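Side-chain contacts in putative poly(3-hydroxybutyrate) depolymerase LpqC (Bordetella parapertussis 12822, PDB 3D0K), which probably hydrolyses ester bonds as a member of the alpha/beta-hydrolase family, with poly(3-hydroxybutyrate) or related esters as likely substrates: residues N43-Y48 and F73-A78; W119-V124 and V154-S159; F186-D191 and E227-R232; D198-L203 and A253-P258; C280-L283 and G287-P290. One frame throughout, in Å; residues are numbered along the deposited sequence. Where two conformers were deposited one is given.

Contact 1. Residues N43-Y48 and F73-A78; sequences NTYRPY and FWIPAA
The hydroxyl of Tyr45 is hydrogen-bonded to OD1 of Asp79, one residue beyond the 73-78 segment, and this bond holds the phenol end of a ring that lies against Ile75 and Ala78. Ile75 comes over one face: its CG1 sits 3.6 Å from the centroid of the Tyr45 ring and only 11° off the ring normal, a CH-pi contact placed almost over the centre. The CG2 branch lies toward the hydroxyl, 3.8 Å from Tyr45 CZ. Ala78, one helical turn on, meets the ring at its edge and in its plane, its CB 3.6 Å from Tyr45 CD2. Tyr45 reaches both residues because its CG stands anti to the backbone N (chi1 180°), which carries the ring from the strand across to the helix. Past the end of the strand Pro47 rests on the helix backbone, with its CG 3.4 Å from the carbonyl O of Ala78. Ile85 of the adjacent strand 84-89 touches both Tyr45 and Ala78 and continues this apolar layer. Helix 75-81 packs here on a sheet whose strand order, 1-2-4-3-5-6-7-8 with strand 40-46 antiparallel to its neighbours, is that of the alpha/beta-hydrolase fold.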
# COMPACT_ATOMS: atom_id res chain seq x y z
N ASN A 43 -0.74 -13.99 -1.79
CA ASN A 43 -1.06 -14.70 -0.54
C ASN A 43 -2.43 -14.19 -0.15
O ASN A 43 -2.61 -13.01 0.14
CB ASN A 43 -0.01 -14.44 0.55
CG ASN A 43 1.25 -15.23 0.28
OD1 ASN A 43 1.21 -16.47 0.33
ND2 ASN A 43 2.36 -14.53 -0.08
N THR A 44 -3.41 -15.08 -0.20
CA THR A 44 -4.80 -14.67 -0.10
C THR A 44 -5.48 -15.28 1.13
O THR A 44 -5.04 -16.32 1.67
CB THR A 44 -5.58 -15.09 -1.36
OG1 THR A 44 -5.58 -16.54 -1.48
CG2 THR A 44 -4.95 -14.44 -2.58
N TYR A 45 -6.58 -14.64 1.54
CA TYR A 45 -7.48 -15.28 2.49
C TYR A 45 -8.91 -14.99 2.09
O TYR A 45 -9.30 -13.82 1.89
CB TYR A 45 -7.25 -14.81 3.92
CG TYR A 45 -8.18 -15.47 4.89
CD1 TYR A 45 -7.99 -16.81 5.25
CD2 TYR A 45 -9.21 -14.74 5.49
CE1 TYR A 45 -8.88 -17.44 6.17
CE2 TYR A 45 -10.11 -15.36 6.41
CZ TYR A 45 -9.95 -16.69 6.72
OH TYR A 45 -10.82 -17.27 7.64
N ARG A 46 -9.70 -16.05 2.02
CA ARG A 46 -11.11 -15.90 1.79
C ARG A 46 -11.88 -16.50 2.97
O ARG A 46 -11.73 -17.68 3.28
CB ARG A 46 -11.52 -16.61 0.49
CG ARG A 46 -13.02 -16.56 0.28
CD ARG A 46 -13.38 -17.16 -1.06
NE ARG A 46 -14.83 -17.16 -1.18
CZ ARG A 46 -15.46 -16.94 -2.31
NH1 ARG A 46 -16.78 -16.90 -2.31
NH2 ARG A 46 -14.76 -16.74 -3.44
N PRO A 47 -12.69 -15.67 3.67
CA PRO A 47 -13.46 -16.20 4.82
C PRO A 47 -14.65 -17.03 4.37
O PRO A 47 -15.16 -16.84 3.26
CB PRO A 47 -14.01 -14.94 5.52
CG PRO A 47 -14.01 -13.90 4.48
CD PRO A 47 -12.90 -14.23 3.44
N TYR A 48 -15.15 -17.89 5.25
CA TYR A 48 -16.46 -18.47 4.97
C TYR A 48 -17.48 -17.34 4.92
O TYR A 48 -17.38 -16.38 5.67
CB TYR A 48 -16.86 -19.48 6.03
CG TYR A 48 -15.98 -20.69 5.97
CD1 TYR A 48 -16.12 -21.62 4.94
CD2 TYR A 48 -15.05 -20.94 6.97
CE1 TYR A 48 -15.34 -22.77 4.87
CE2 TYR A 48 -14.25 -22.10 6.91
CZ TYR A 48 -14.42 -23.00 5.86
OH TYR A 48 -13.63 -24.11 5.80
N PHE A 73 -2.33 -11.51 9.41
CA PHE A 73 -2.73 -10.42 10.33
C PHE A 73 -4.17 -9.96 10.10
O PHE A 73 -4.82 -9.51 11.04
CB PHE A 73 -1.87 -9.16 10.14
CG PHE A 73 -0.42 -9.36 10.40
CD1 PHE A 73 0.04 -10.41 11.18
CD2 PHE A 73 0.51 -8.47 9.82
CE1 PHE A 73 1.44 -10.58 11.42
CE2 PHE A 73 1.90 -8.61 10.05
CZ PHE A 73 2.36 -9.69 10.84
N TRP A 74 -4.64 -10.06 8.85
CA TRP A 74 -5.98 -9.62 8.46
C TRP A 74 -7.10 -10.68 8.59
O TRP A 74 -8.26 -10.36 8.34
CB TRP A 74 -5.97 -9.06 7.04
CG TRP A 74 -5.36 -7.67 6.99
CD1 TRP A 74 -4.01 -7.32 7.03
CD2 TRP A 74 -6.09 -6.46 6.99
NE1 TRP A 74 -3.87 -5.93 6.99
CE2 TRP A 74 -5.14 -5.38 6.97
CE3 TRP A 74 -7.48 -6.15 6.94
CZ2 TRP A 74 -5.54 -4.04 6.93
CZ3 TRP A 74 -7.87 -4.81 6.90
CH2 TRP A 74 -6.89 -3.77 6.90
N ILE A 75 -6.75 -11.91 8.93
CA ILE A 75 -7.77 -12.97 9.10
C ILE A 75 -8.93 -12.64 10.07
O ILE A 75 -10.12 -12.78 9.71
CB ILE A 75 -7.14 -14.35 9.35
CG1 ILE A 75 -6.44 -14.86 8.05
CG2 ILE A 75 -8.22 -15.38 9.82
CD1 ILE A 75 -5.54 -16.11 8.31
N PRO A 76 -8.63 -12.21 11.30
CA PRO A 76 -9.76 -11.94 12.19
C PRO A 76 -10.72 -10.87 11.67
O PRO A 76 -11.94 -11.06 11.74
CB PRO A 76 -9.07 -11.51 13.50
CG PRO A 76 -7.67 -12.14 13.40
CD PRO A 76 -7.32 -11.98 11.97
N ALA A 77 -10.20 -9.78 11.10
CA ALA A 77 -11.05 -8.76 10.48
C ALA A 77 -11.83 -9.35 9.26
O ALA A 77 -13.00 -9.00 9.05
CB ALA A 77 -10.20 -7.50 10.07
N ALA A 78 -11.18 -10.22 8.47
CA ALA A 78 -11.83 -10.82 7.27
C ALA A 78 -12.96 -11.71 7.72
O ALA A 78 -14.02 -11.74 7.11
CB ALA A 78 -10.82 -11.64 6.44

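Contact 2. Residues W119-V124 and V154-S159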
# COMPACT_ATOMS: atom_id res chain seq x y z
N TRP A 119 5.48 -0.10 -13.95
CA TRP A 119 6.01 -0.06 -12.58
C TRP A 119 5.36 -1.16 -11.75
O TRP A 119 4.26 -1.62 -12.06
CB TRP A 119 5.82 1.32 -11.91
CG TRP A 119 6.52 2.49 -12.59
CD1 TRP A 119 7.15 2.49 -13.82
CD2 TRP A 119 6.63 3.81 -12.08
NE1 TRP A 119 7.64 3.75 -14.09
CE2 TRP A 119 7.35 4.57 -13.03
CE3 TRP A 119 6.21 4.42 -10.89
CZ2 TRP A 119 7.64 5.92 -12.83
CZ3 TRP A 119 6.49 5.79 -10.70
CH2 TRP A 119 7.20 6.51 -11.67
N THR A 120 6.07 -1.59 -10.70
CA THR A 120 5.57 -2.66 -9.80
C THR A 120 4.17 -2.27 -9.28
O THR A 120 3.28 -3.12 -9.14
CB THR A 120 6.53 -2.87 -8.61
OG1 THR A 120 7.88 -2.83 -9.06
CG2 THR A 120 6.23 -4.26 -7.88
N TYR A 121 3.96 -0.96 -9.03
CA TYR A 121 2.68 -0.48 -8.47
C TYR A 121 1.48 -0.84 -9.34
O TYR A 121 0.37 -1.03 -8.82
CB TYR A 121 2.68 1.04 -8.33
CG TYR A 121 3.93 1.58 -7.61
CD1 TYR A 121 4.46 0.91 -6.51
CD2 TYR A 121 4.55 2.77 -8.05
CE1 TYR A 121 5.63 1.39 -5.87
CE2 TYR A 121 5.68 3.28 -7.41
CZ TYR A 121 6.21 2.57 -6.33
OH TYR A 121 7.33 3.12 -5.68
N ALA A 122 1.69 -0.82 -10.66
CA ALA A 122 0.61 -1.01 -11.66
C ALA A 122 0.02 -2.43 -11.66
O ALA A 122 -1.08 -2.68 -12.21
CB ALA A 122 1.14 -0.67 -13.08
N LEU A 123 0.77 -3.36 -11.08
CA LEU A 123 0.35 -4.74 -10.94
C LEU A 123 -0.86 -4.87 -10.04
O LEU A 123 -1.67 -5.79 -10.23
CB LEU A 123 1.51 -5.56 -10.36
CG LEU A 123 2.68 -5.74 -11.34
CD1 LEU A 123 3.80 -6.45 -10.64
CD2 LEU A 123 2.23 -6.56 -12.56
N VAL A 124 -1.01 -3.99 -9.04
CA VAL A 124 -2.21 -4.07 -8.14
C VAL A 124 -3.52 -3.99 -8.93
O VAL A 124 -4.36 -4.90 -8.86
CB VAL A 124 -2.18 -3.04 -7.00
CG1 VAL A 124 -3.51 -3.08 -6.14
CG2 VAL A 124 -0.97 -3.30 -6.14
N VAL A 154 2.52 1.96 -1.31
CA VAL A 154 1.17 2.46 -1.48
C VAL A 154 1.11 3.95 -1.84
O VAL A 154 0.37 4.34 -2.76
CB VAL A 154 0.31 2.09 -0.24
CG1 VAL A 154 -1.01 2.92 -0.15
CG2 VAL A 154 0.06 0.58 -0.21
N HIS A 155 1.88 4.80 -1.13
CA HIS A 155 1.79 6.26 -1.44
C HIS A 155 2.43 6.60 -2.78
O HIS A 155 1.98 7.52 -3.46
CB HIS A 155 2.28 7.18 -0.30
CG HIS A 155 3.77 7.28 -0.16
ND1 HIS A 155 4.50 8.33 -0.70
CD2 HIS A 155 4.65 6.55 0.57
CE1 HIS A 155 5.78 8.19 -0.36
NE2 HIS A 155 5.90 7.10 0.37
N ARG A 156 3.40 5.79 -3.19
CA ARG A 156 4.07 5.99 -4.49
C ARG A 156 3.16 5.43 -5.60
O ARG A 156 3.17 5.95 -6.69
CB ARG A 156 5.42 5.31 -4.53
CG ARG A 156 6.40 6.04 -3.58
CD ARG A 156 7.80 5.49 -3.61
NE ARG A 156 8.55 6.28 -2.60
CZ ARG A 156 9.44 5.81 -1.74
NH1 ARG A 156 9.81 4.53 -1.75
NH2 ARG A 156 10.01 6.64 -0.86
N LEU A 157 2.39 4.40 -5.28
CA LEU A 157 1.37 3.89 -6.18
C LEU A 157 0.35 5.02 -6.44
O LEU A 157 -0.02 5.33 -7.60
CB LEU A 157 0.72 2.65 -5.55
CG LEU A 157 -0.42 1.96 -6.34
CD1 LEU A 157 -0.57 0.51 -5.92
CD2 LEU A 157 -1.81 2.68 -6.29
N MSE A 158 -0.09 5.65 -5.37
CA MSE A 158 -1.03 6.78 -5.46
C MSE A 158 -0.47 7.97 -6.22
O MSE A 158 -1.24 8.70 -6.85
CB MSE A 158 -1.59 7.18 -4.08
CG MSE A 158 -2.45 6.00 -3.45
SE MSE A 158 -3.88 5.34 -4.60
CE MSE A 158 -5.05 6.87 -4.16
N SER A 159 0.85 8.18 -6.17
CA SER A 159 1.49 9.26 -6.90
C SER A 159 1.61 9.03 -8.40
O SER A 159 1.91 9.95 -9.15
CB SER A 159 2.92 9.44 -6.38
OG SER A 159 2.91 9.64 -4.98
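Tyr121 lays one face of its ring on the backbone of the helix at Arg156 and Leu157, and the closest packing of the contact is here. Leu157 N stands 3.8 Å above the ring plane, over its centre, while the carbonyl carbon of Arg156 lies nearer the rim. At the far end the phenol oxygen is pressed against the aliphatic part of the arginine chain: Tyr121 OH is 3.1 Å from Arg156 CB and 3.2 Å from Arg156 CD. These are packing distances. The polar need of the hydroxyl is met by the carbonyl O of Asn102, and the arginine chain, extended from CG to NE, carries its charge past the ring to Thr178 and Gln152. The Leu157 side chain belongs to this tight part as well. It runs antiparallel alongside Tyr121, with 3.8 Å between their CB atoms. With its CG anti to the backbone N (chi1 179°), the isobutyl group is directed along Tyr121 CB toward Val124, and Leu157 CD1 approaches Tyr121 O at 3.4 Å.

The Val124 end is looser. It adds little beyond one methyl, Val124 CG2 being 3.8 Å from Leu157 CD1. Even this thinner part is buried, with no solvent side to it; Phe153 also touches Val124 and meets the Tyr121 ring edge to face. The contact thus joins the start of helix 122-133 to helix 149-160, which rests on strand 168-172 through Val154 and Met158 (a selenomethionine) and meets helix 197-205 at Leu203.

Contact 3. Residues F186-D191 and E227-R232; sequences FPEGLD and EPAALR
Glu188 reaches from its loop to the helix at 228-231 as an almost fully stretched chain. Its CG is anti to the backbone N (chi1 -176°) and the chain stays extended beyond CG, so the carboxylate is delivered to the helix surface, where its CD lies 3.5 Å from Ala229 CB. The aliphatic part follows the same methyl, with Glu188 CG 3.7 Å from Ala229 CB.

Arg232 has the contrary shape. Its chain bends at chi3 (-70°) and folds the guanidinium back over its own helical turn, one face of the group lying on Ala229 CA and the carbonyl O of Pro228. Its edge is thereby turned to the glutamate. Arg232 NH2 donates to Glu188 OE1 at 3.1 Å in a nearly straight bond that forms a salt bridge, and Arg232 NE adds a weak, longer bond of 3.5 Å to the same Glu188 OE1. The oxygen lies in the guanidinium plane, yet the nitrogen approaches it from above the carboxylate plane, and the two flat groups stand 42° apart. A water donates a further bond to Glu188 OE1, 2.9 Å away, and also bonds to the carbonyl O of Ala229 at 2.7 Å, tying the carboxylate to the helix backbone. Glu188 OE1 thus receives three hydrogen bonds, one of them weak. Side chains crossing at about a right angle, with a single carboxylate oxygen set at the NE-NH2 edge, make a surface salt bridge between the loop following strand 168-172 and a short one-turn helix.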
# COMPACT_ATOMS: atom_id res chain seq x y z
N PHE A 186 12.53 11.39 -8.53
CA PHE A 186 12.03 10.17 -7.90
C PHE A 186 13.19 9.24 -7.49
O PHE A 186 14.16 9.10 -8.24
CB PHE A 186 11.06 9.53 -8.86
CG PHE A 186 10.31 8.37 -8.30
CD1 PHE A 186 9.10 8.58 -7.65
CD2 PHE A 186 10.81 7.06 -8.43
CE1 PHE A 186 8.36 7.50 -7.10
CE2 PHE A 186 10.10 5.96 -7.87
CZ PHE A 186 8.85 6.18 -7.23
N PRO A 187 13.11 8.60 -6.30
CA PRO A 187 11.94 8.58 -5.41
C PRO A 187 11.86 9.73 -4.37
O PRO A 187 10.93 9.74 -3.56
CB PRO A 187 12.07 7.22 -4.73
CG PRO A 187 13.60 7.02 -4.62
CD PRO A 187 14.23 7.78 -5.76
N GLU A 188 12.80 10.68 -4.38
CA GLU A 188 12.72 11.76 -3.38
C GLU A 188 11.55 12.71 -3.68
O GLU A 188 10.84 13.18 -2.75
CB GLU A 188 14.05 12.53 -3.20
CG GLU A 188 13.87 13.58 -2.05
CD GLU A 188 15.08 14.47 -1.79
OE1 GLU A 188 15.13 15.09 -0.69
OE2 GLU A 188 15.98 14.56 -2.66
N GLY A 189 11.31 12.93 -4.99
CA GLY A 189 10.22 13.79 -5.48
C GLY A 189 9.60 13.14 -6.70
O GLY A 189 9.80 11.95 -6.91
N LEU A 190 8.88 13.92 -7.52
CA LEU A 190 8.15 13.37 -8.65
C LEU A 190 8.84 13.60 -10.01
O LEU A 190 8.25 13.29 -11.05
CB LEU A 190 6.74 13.97 -8.69
CG LEU A 190 5.90 13.79 -7.41
CD1 LEU A 190 4.64 14.69 -7.46
CD2 LEU A 190 5.53 12.30 -7.17
N ASP A 191 10.05 14.17 -10.00
CA ASP A 191 10.70 14.56 -11.26
C ASP A 191 11.44 13.36 -11.87
O ASP A 191 11.76 12.41 -11.15
CB ASP A 191 11.68 15.73 -11.04
CG ASP A 191 11.85 16.60 -12.28
OD1 ASP A 191 11.01 16.51 -13.21
OD2 ASP A 191 12.81 17.42 -12.32
N GLU A 227 19.40 7.21 4.10
CA GLU A 227 19.99 8.10 3.08
C GLU A 227 19.64 9.57 3.35
O GLU A 227 18.64 9.87 4.04
CB GLU A 227 19.56 7.68 1.68
CG GLU A 227 20.34 6.45 1.19
CD GLU A 227 19.99 6.02 -0.25
OE1 GLU A 227 18.78 6.04 -0.62
OE2 GLU A 227 20.94 5.66 -1.01
N PRO A 228 20.45 10.51 2.80
CA PRO A 228 20.22 11.91 3.15
C PRO A 228 18.79 12.40 2.90
O PRO A 228 18.26 13.20 3.69
CB PRO A 228 21.23 12.66 2.28
CG PRO A 228 22.31 11.65 2.05
CD PRO A 228 21.59 10.36 1.87
N ALA A 229 18.16 11.93 1.81
CA ALA A 229 16.81 12.36 1.50
C ALA A 229 15.82 11.86 2.55
O ALA A 229 14.84 12.54 2.84
CB ALA A 229 16.39 11.86 0.08
N ALA A 230 16.06 10.68 3.12
CA ALA A 230 15.20 10.20 4.21
C ALA A 230 15.47 11.00 5.50
O ALA A 230 14.53 11.46 6.18
CB ALA A 230 15.39 8.72 4.44
N LEU A 231 16.74 11.21 5.82
CA LEU A 231 17.11 11.96 7.06
C LEU A 231 16.51 13.36 7.13
O LEU A 231 16.02 13.76 8.19
CB LEU A 231 18.63 12.01 7.20
CG LEU A 231 19.29 10.65 7.43
CD1 LEU A 231 20.84 10.83 7.35
CD2 LEU A 231 18.83 10.07 8.78
N ARG A 232 16.50 14.08 5.99
CA ARG A 232 15.90 15.41 5.86
C ARG A 232 14.42 15.46 6.27
O ARG A 232 13.93 16.51 6.69
CB ARG A 232 16.05 15.93 4.40
CG ARG A 232 17.45 16.44 4.10
CD ARG A 232 17.57 17.20 2.78
NE ARG A 232 17.42 16.35 1.60
CZ ARG A 232 18.40 15.66 1.01
NH1 ARG A 232 19.64 15.66 1.49
NH2 ARG A 232 18.13 14.95 -0.06
O HOH W 1 13.49 14.44 1.55

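Contact 4. Residues D198-L203 and A253-P258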
# COMPACT_ATOMS: atom_id res chain seq x y z
N ASP A 198 -0.99 16.89 -13.38
CA ASP A 198 -2.24 16.16 -13.18
C ASP A 198 -2.09 15.00 -12.20
O ASP A 198 -3.02 14.75 -11.40
CB ASP A 198 -2.83 15.66 -14.52
CG ASP A 198 -3.36 16.81 -15.39
OD1 ASP A 198 -3.77 16.56 -16.57
OD2 ASP A 198 -3.39 17.98 -14.91
N HIS A 199 -0.97 14.26 -12.25
CA HIS A 199 -0.76 13.15 -11.29
C HIS A 199 -0.73 13.74 -9.88
O HIS A 199 -1.34 13.19 -8.96
CB HIS A 199 0.56 12.40 -11.52
CG HIS A 199 0.52 11.45 -12.68
ND1 HIS A 199 1.08 11.74 -13.90
CD2 HIS A 199 -0.06 10.23 -12.81
CE1 HIS A 199 0.86 10.74 -14.74
NE2 HIS A 199 0.16 9.82 -14.10
N LEU A 200 0.01 14.83 -9.74
CA LEU A 200 0.12 15.52 -8.48
C LEU A 200 -1.24 16.03 -7.96
O LEU A 200 -1.55 15.87 -6.77
CB LEU A 200 1.15 16.67 -8.57
CG LEU A 200 1.35 17.39 -7.22
CD1 LEU A 200 1.66 16.45 -6.02
CD2 LEU A 200 2.43 18.46 -7.30
N ALA A 201 -2.03 16.67 -8.83
CA ALA A 201 -3.34 17.17 -8.41
C ALA A 201 -4.20 16.00 -7.93
O ALA A 201 -4.86 16.10 -6.90
CB ALA A 201 -4.04 17.91 -9.57
N ARG A 202 -4.20 14.89 -8.67
CA ARG A 202 -5.02 13.74 -8.29
C ARG A 202 -4.56 13.13 -6.97
O ARG A 202 -5.40 12.76 -6.10
CB ARG A 202 -4.97 12.66 -9.36
CG ARG A 202 -5.60 13.05 -10.68
CD ARG A 202 -5.14 11.96 -11.62
NE ARG A 202 -4.98 12.34 -13.03
CZ ARG A 202 -5.96 12.77 -13.80
NH1 ARG A 202 -7.19 12.94 -13.31
NH2 ARG A 202 -5.70 13.09 -15.07
N LEU A 203 -3.23 13.05 -6.81
CA LEU A 203 -2.65 12.58 -5.51
C LEU A 203 -3.13 13.41 -4.34
O LEU A 203 -3.59 12.87 -3.30
CB LEU A 203 -1.11 12.60 -5.58
CG LEU A 203 -0.32 12.36 -4.30
CD1 LEU A 203 -0.56 10.91 -3.81
CD2 LEU A 203 1.14 12.72 -4.47
N ALA A 253 -1.90 23.99 -1.28
CA ALA A 253 -2.21 25.42 -1.07
C ALA A 253 -1.48 26.34 -2.05
O ALA A 253 -2.04 27.38 -2.45
CB ALA A 253 -1.91 25.85 0.36
N GLN A 254 -0.26 25.98 -2.42
CA GLN A 254 0.51 26.80 -3.38
C GLN A 254 -0.14 26.76 -4.77
O GLN A 254 0.06 27.65 -5.61
CB GLN A 254 1.97 26.35 -3.44
CG GLN A 254 2.77 26.68 -2.18
CD GLN A 254 4.00 25.81 -1.99
OE1 GLN A 254 4.28 24.94 -2.81
NE2 GLN A 254 4.73 26.04 -0.90
N ARG A 255 -0.95 25.72 -4.97
CA ARG A 255 -1.62 25.51 -6.23
C ARG A 255 -3.10 25.86 -6.22
O ARG A 255 -3.74 25.76 -7.26
CB ARG A 255 -1.42 24.05 -6.67
CG ARG A 255 0.06 23.73 -7.07
CD ARG A 255 0.25 22.22 -7.30
NE ARG A 255 1.59 21.89 -7.80
CZ ARG A 255 2.66 21.81 -7.02
NH1 ARG A 255 2.52 22.08 -5.72
NH2 ARG A 255 3.85 21.49 -7.51
N GLY A 256 -3.63 26.19 -5.05
CA GLY A 256 -5.05 26.45 -4.87
C GLY A 256 -5.90 25.21 -5.10
O GLY A 256 -7.06 25.34 -5.49
N LEU A 257 -5.31 24.03 -4.88
CA LEU A 257 -5.96 22.72 -5.10
C LEU A 257 -6.68 22.17 -3.87
O LEU A 257 -6.25 22.43 -2.75
CB LEU A 257 -4.96 21.64 -5.59
CG LEU A 257 -4.47 21.82 -7.03
CD1 LEU A 257 -3.26 20.95 -7.27
CD2 LEU A 257 -5.56 21.61 -8.14
N PRO A 258 -7.76 21.40 -4.10
CA PRO A 258 -8.32 20.63 -2.95
C PRO A 258 -7.31 19.60 -2.37
O PRO A 258 -6.49 19.00 -3.12
CB PRO A 258 -9.56 19.92 -3.53
CG PRO A 258 -9.53 20.11 -5.02
CD PRO A 258 -8.50 21.18 -5.37
O HOH W 2 -6.12 18.43 -5.79
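The guanidinium of Arg255 carries Leu200 CD2 over one face, while its nitrogens bond to Glu197 and Ala251. The contact lies where helix 237-255 closes in a Schellman motif at Gly256; the positive phi there (66°) ends the helix, and Leu257 follows, facing helix 197-205. Leu200 CD2 sits 3.2 Å above the guanidinium plane, displaced toward the rim, and is equally near Arg255 CZ and Arg255 NH2 at 3.4 Å. NE forms a salt bridge with Glu197 OE2 and NH1 is hydrogen-bonded to the carbonyl O of Ala251, so the flat group is held at two helices while the leucine methyl covers it. Arg255 reaches its place by a chain extended from CG to NE and crosses Leu200 at about a right angle. Leu200 in turn packs on Pro180 and Leu190. Beyond the turn Leu257 takes up the apolar contact with one branch: its CD1 stands 3.9 Å from Ala201 CB and equally far from Ala201 CA. No hydrogen bond passes directly between the segments. A water joins their backbones instead, donating to Ala201 O at 2.9 Å and to Pro258 O at 2.8 Å.

Contact 5. Residues C280-L283 and G287-P290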
# COMPACT_ATOMS: atom_id res chain seq x y z
N CYS A 280 -6.15 -0.32 11.36
CA CYS A 280 -6.69 0.06 10.05
C CYS A 280 -8.05 -0.57 9.74
O CYS A 280 -8.94 0.10 9.21
CB CYS A 280 -5.67 -0.27 8.95
SG CYS A 280 -6.19 0.48 7.36
N ALA A 281 -8.18 -1.86 10.08
CA ALA A 281 -9.41 -2.63 9.93
C ALA A 281 -10.49 -2.03 10.80
O ALA A 281 -11.64 -1.95 10.38
CB ALA A 281 -9.18 -4.05 10.30
N SER A 282 -10.11 -1.64 12.03
CA SER A 282 -11.06 -1.00 12.93
C SER A 282 -11.56 0.34 12.38
O SER A 282 -12.74 0.64 12.44
CB SER A 282 -10.42 -0.78 14.33
OG SER A 282 -11.37 -0.19 15.23
N LEU A 283 -10.66 1.15 11.83
CA LEU A 283 -11.03 2.45 11.34
C LEU A 283 -11.94 2.31 10.11
O LEU A 283 -12.94 3.02 10.00
CB LEU A 283 -9.76 3.25 10.99
CG LEU A 283 -9.00 3.81 12.17
CD1 LEU A 283 -7.58 4.18 11.67
CD2 LEU A 283 -9.80 5.00 12.84
N GLY A 287 -15.44 1.73 11.94
CA GLY A 287 -15.60 3.17 11.95
C GLY A 287 -15.06 3.85 13.20
O GLY A 287 -15.58 4.86 13.64
N ARG A 288 -14.03 3.28 13.80
CA ARG A 288 -13.58 3.76 15.09
C ARG A 288 -12.12 3.42 15.33
O ARG A 288 -11.58 2.46 14.78
CB ARG A 288 -14.45 3.13 16.17
CG ARG A 288 -14.24 1.65 16.36
CD ARG A 288 -15.34 1.09 17.22
NE ARG A 288 -15.15 1.50 18.60
CZ ARG A 288 -14.42 0.84 19.48
NH1 ARG A 288 -14.29 1.30 20.72
NH2 ARG A 288 -13.80 -0.29 19.13
N MSE A 289 -11.49 4.23 16.16
CA MSE A 289 -10.22 3.88 16.70
C MSE A 289 -10.44 2.91 17.88
O MSE A 289 -11.35 3.12 18.73
CB MSE A 289 -9.49 5.17 17.10
CG MSE A 289 -8.17 5.00 17.77
SE MSE A 289 -6.74 4.58 16.46
CE MSE A 289 -7.25 5.77 15.09
N PRO A 290 -9.65 1.81 17.95
CA PRO A 290 -9.78 0.97 19.16
C PRO A 290 -9.54 1.79 20.44
O PRO A 290 -8.82 2.80 20.42
CB PRO A 290 -8.66 -0.07 18.99
CG PRO A 290 -8.45 -0.14 17.54
CD PRO A 290 -8.66 1.27 17.02
O HOH W 3 -13.12 -1.57 16.77
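After the helix the chain turns at Gly287, whose positive phi (67°) lets Arg288 N return to Ser282 O in a nearly straight hydrogen bond of 3.2 Å, the donor lying above the carbonyl plane. The Gly287 CA also makes a CH...O contact of 3.3 Å with Leu283 O.

Ser282 answers with its side chain. Its OG, anti to the backbone N (chi1 -178°), points across to the outgoing chain and donates to Arg288 O at 2.7 Å, again from above the carbonyl plane. The two residues thus exchange bonds, one through a backbone N-H and one through a hydroxyl. The same OG accepts a bond of 2.7 Å from a water, which in turn accepts a hydrogen bond from Arg288 NH2 at 2.8 Å, in the guanidinium plane. Pro290 closes over the serine, its CD 3.6 Å from Ser282 OG.

Leu283 lies beside Met289, a selenomethionine, and both point the same way. The bends at chi2 and chi3 of Met289 bring its methyl back to the leucine, so that Met289 CE packs on Leu283 CD1 at 3.8 Å. Both side chains also touch Gln264 of the edge strand 262-266. The whole is a helix C-terminus ended by a glycine in the left-handed region, with the departing chain folded back along the last turns of helix 273-286.

How the contacts relate
Contact 1 comes first in the chain and closes a loop that includes strand 56-60. Contact 2 follows in series, spanning helix 122-133 and strand 142-147. Contacts 3 and 4 cross, since 198-203 lies between the two segments of contact 3 and 227-232 between those of contact 4; they also touch, through Leu190 and Leu200. Contact 5 is a short turn near the C terminus. Physically there are two groups. Trp74 and Ala77 of contact 1 pack on Ala281 of contact 5, joining helix 75-81 and the residue before it to helix 273-286. Contact 2 meets contact 3 through Phe186 and contact 4 through Leu203, linking helices 149-160 and 197-205 with the loop at 186-191.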